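Local coordinates for putative peptidyl-arginine deiminase family protein (Campylobacter jejuni subsp. jejuni serotype O:2, PDB 6B10), which probably hydrolyses agmatine to N-carbamoylputrescine as an agmatine deiminase, a step of polyamine biosynthesis leading to putrescine, at residues A[254-259]-A[266-271]. Numbering follows the deposited sequence.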
ATOM      1  N   PRO A 254       0.120  18.180  -1.660  1.00 24.37           N
ATOM      2  CA  PRO A 254       1.042  18.816  -2.604  1.00 24.24           C
ATOM      3  C   PRO A 254       2.397  18.136  -2.623  1.00 24.13           C
ATOM      4  O   PRO A 254       3.015  17.967  -1.580  1.00 23.66           O
ATOM      5  CB  PRO A 254       1.167  20.249  -2.070  1.00 24.74           C
ATOM      6  CG  PRO A 254       0.791  20.156  -0.626  1.00 24.38           C
ATOM      7  CD  PRO A 254      -0.257  19.091  -0.565  1.00 24.39           C
ATOM      8  N   ILE A 255       2.857  17.749  -3.805  1.00 25.02           N
ATOM      9  CA  ILE A 255       4.135  17.051  -3.919  1.00 25.74           C
ATOM     10  C   ILE A 255       5.274  17.965  -3.472  1.00 25.88           C
ATOM     11  O   ILE A 255       5.176  19.187  -3.595  1.00 24.84           O
ATOM     12  CB  ILE A 255       4.395  16.512  -5.350  1.00 26.54           C
ATOM     13  CG1 ILE A 255       4.533  17.644  -6.373  1.00 26.96           C
ATOM     14  CG2 ILE A 255       3.292  15.538  -5.749  1.00 26.76           C
ATOM     15  CD1 ILE A 255       4.838  17.168  -7.785  1.00 27.60           C
ATOM     16  N   PRO A 256       6.346  17.381  -2.917  1.00 26.64           N
ATOM     17  CA  PRO A 256       7.451  18.215  -2.478  1.00 27.61           C
ATOM     18  C   PRO A 256       8.235  18.762  -3.671  1.00 28.22           C
ATOM     19  O   PRO A 256       7.956  18.396  -4.814  1.00 27.11           O
ATOM     20  CB  PRO A 256       8.310  17.250  -1.659  1.00 27.11           C
ATOM     21  CG  PRO A 256       8.047  15.922  -2.259  1.00 26.56           C
ATOM     22  CD  PRO A 256       6.617  15.949  -2.708  1.00 26.81           C
ATOM     23  N   LYS A 257       9.195  19.639  -3.406  1.00 29.89           N
ATOM     24  CA  LYS A 257      10.096  20.093  -4.453  1.00 31.61           C
ATOM     25  C   LYS A 257      10.893  18.885  -4.950  1.00 32.48           C
ATOM     26  O   LYS A 257      11.070  17.920  -4.207  1.00 32.58           O
ATOM     27  CB  LYS A 257      11.045  21.181  -3.944  1.00 32.48           C
ATOM     28  CG  LYS A 257      10.363  22.469  -3.495  1.00 33.24           C
ATOM     29  CD  LYS A 257       9.665  23.185  -4.639  1.00 33.61           C
ATOM     30  CE  LYS A 257       9.176  24.559  -4.205  1.00 36.28           C
ATOM     31  N   PRO A 258      11.356  18.926  -6.209  1.00 33.70           N
ATOM     32  CA  PRO A 258      12.120  17.819  -6.790  1.00 35.74           C
ATOM     33  C   PRO A 258      13.252  17.298  -5.897  1.00 38.04           C
ATOM     34  O   PRO A 258      14.049  18.090  -5.391  1.00 40.17           O
ATOM     35  CB  PRO A 258      12.688  18.426  -8.076  1.00 35.08           C
ATOM     36  CG  PRO A 258      11.697  19.470  -8.464  1.00 34.39           C
ATOM     37  CD  PRO A 258      11.110  20.001  -7.190  1.00 33.34           C
ATOM     38  N   LEU A 259      13.288  15.979  -5.689  1.00 40.61           N
ATOM     39  CA  LEU A 259      14.381  15.302  -4.979  1.00 43.33           C
ATOM     40  C   LEU A 259      15.159  14.442  -5.960  1.00 43.62           C
ATOM     41  O   LEU A 259      14.588  13.916  -6.914  1.00 44.85           O
ATOM     42  CB  LEU A 259      13.841  14.400  -3.868  1.00 45.63           C
ATOM     43  CG  LEU A 259      13.229  15.062  -2.637  1.00 46.64           C
ATOM     44  CD1 LEU A 259      11.735  15.257  -2.827  1.00 47.43           C
ATOM     45  CD2 LEU A 259      13.487  14.212  -1.403  1.00 48.49           C
ATOM     46  N   LEU A 266      13.371  11.536  -8.096  1.00 44.86           N
ATOM     47  CA  LEU A 266      12.691  10.513  -7.306  1.00 42.72           C
ATOM     48  C   LEU A 266      11.198  10.791  -7.187  1.00 42.21           C
ATOM     49  O   LEU A 266      10.784  11.939  -7.029  1.00 40.96           O
ATOM     50  CB  LEU A 266      13.316  10.439  -5.914  1.00 42.46           C
ATOM     51  CG  LEU A 266      14.823  10.156  -5.904  1.00 43.24           C
ATOM     52  CD1 LEU A 266      15.357  10.145  -4.482  1.00 42.85           C
ATOM     53  CD2 LEU A 266      15.148   8.845  -6.611  1.00 43.07           C
ATOM     54  N   GLY A 267      10.394   9.729  -7.253  1.00 41.09           N
ATOM     55  CA  GLY A 267       8.940   9.852  -7.225  1.00 38.81           C
ATOM     56  C   GLY A 267       8.408  10.020  -5.817  1.00 37.16           C
ATOM     57  O   GLY A 267       7.717   9.143  -5.296  1.00 36.21           O
ATOM     58  N   ALA A 268       8.718  11.157  -5.205  1.00 35.48           N
ATOM     59  CA  ALA A 268       8.291  11.432  -3.840  1.00 34.29           C
ATOM     60  C   ALA A 268       6.807  11.771  -3.838  1.00 32.97           C
ATOM     61  O   ALA A 268       6.372  12.650  -4.574  1.00 33.59           O
ATOM     62  CB  ALA A 268       9.101  12.577  -3.254  1.00 34.61           C
ATOM     63  N   THR A 269       6.038  11.058  -3.020  1.00 31.40           N
ATOM     64  CA  THR A 269       4.591  11.234  -2.948  1.00 29.99           C
ATOM     65  C   THR A 269       4.098  11.002  -1.523  1.00 27.97           C
ATOM     66  O   THR A 269       4.546  10.073  -0.846  1.00 26.05           O
ATOM     67  CB  THR A 269       3.853  10.284  -3.920  1.00 31.15           C
ATOM     68  OG1 THR A 269       2.440  10.330  -3.673  1.00 31.40           O
ATOM     69  CG2 THR A 269       4.344   8.840  -3.774  1.00 31.65           C
ATOM     70  N   TYR A 270       3.178  11.852  -1.074  1.00 25.67           N
ATOM     71  CA  TYR A 270       2.624  11.735   0.269  1.00 24.78           C
ATOM     72  C   TYR A 270       1.446  10.768   0.325  1.00 23.73           C
ATOM     73  O   TYR A 270       0.981  10.408   1.414  1.00 23.78           O
ATOM     74  CB  TYR A 270       2.242  13.113   0.825  1.00 24.90           C
ATOM     75  CG  TYR A 270       3.436  14.033   1.063  1.00 25.43           C
ATOM     76  CD1 TYR A 270       4.355  13.761   2.071  1.00 25.64           C
ATOM     77  CD2 TYR A 270       3.633  15.182   0.288  1.00 25.85           C
ATOM     78  CE1 TYR A 270       5.441  14.593   2.303  1.00 25.63           C
ATOM     79  CE2 TYR A 270       4.719  16.021   0.505  1.00 25.46           C
ATOM     80  CZ  TYR A 270       5.623  15.728   1.512  1.00 26.28           C
ATOM     81  OH  TYR A 270       6.702  16.569   1.729  1.00 25.38           O
ATOM     82  N   ALA A 271       0.973  10.326  -0.840  1.00 23.15           N
ATOM     83  CA  ALA A 271      -0.138   9.370  -0.906  1.00 23.08           C
ATOM     84  C   ALA A 271       0.265   7.951  -0.467  1.00 23.43           C
ATOM     85  O   ALA A 271      -0.593   7.135  -0.128  1.00 23.57           O
ATOM     86  CB  ALA A 271      -0.734   9.342  -2.310  1.00 22.77           C
TER
HETATM   87  O   HOH W   1      10.784  14.662  -6.724  1.00 40.09           O
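L266 joins L259 through its backbone: L266 N donates to L259 O at 2.9 Å, and the N-H points almost straight at the oxygen (172°). Water 1 makes a second link here. It accepts from L259 N and donates to L266 O, 2.7 Å from that oxygen. Next comes G267, the centre of an inverse gamma turn, closed by a weak bond from A268 N to L266 O. A268 then points its methyl at segment 254-259. A268 CB meets P256 CG at 3.6 Å and L259 CD1 at 3.8 Å. The segments lead into strand 260-261 and out of strand 264-265, and run roughly antiparallel, in a chain of the guanidine-modifying superfamily with its beta/alpha-propeller fold. T269 turns away from 254-259; its OG1 accepts from A271 N in an ST turn and also bonds T210 O. Y270 points back, and with CG anti to its carbonyl carbon (chi1 -66°) the CE2 edge of its ring reaches P254 O, which lies in the ring plane 3.3 Å from Y270 CE2. P256 comes from the opposite direction, and its CD approaches Y270 CE2 obliquely at 3.7 Å. The Y270 hydroxyl is hydrogen-bonded to D290 of helix 289-300.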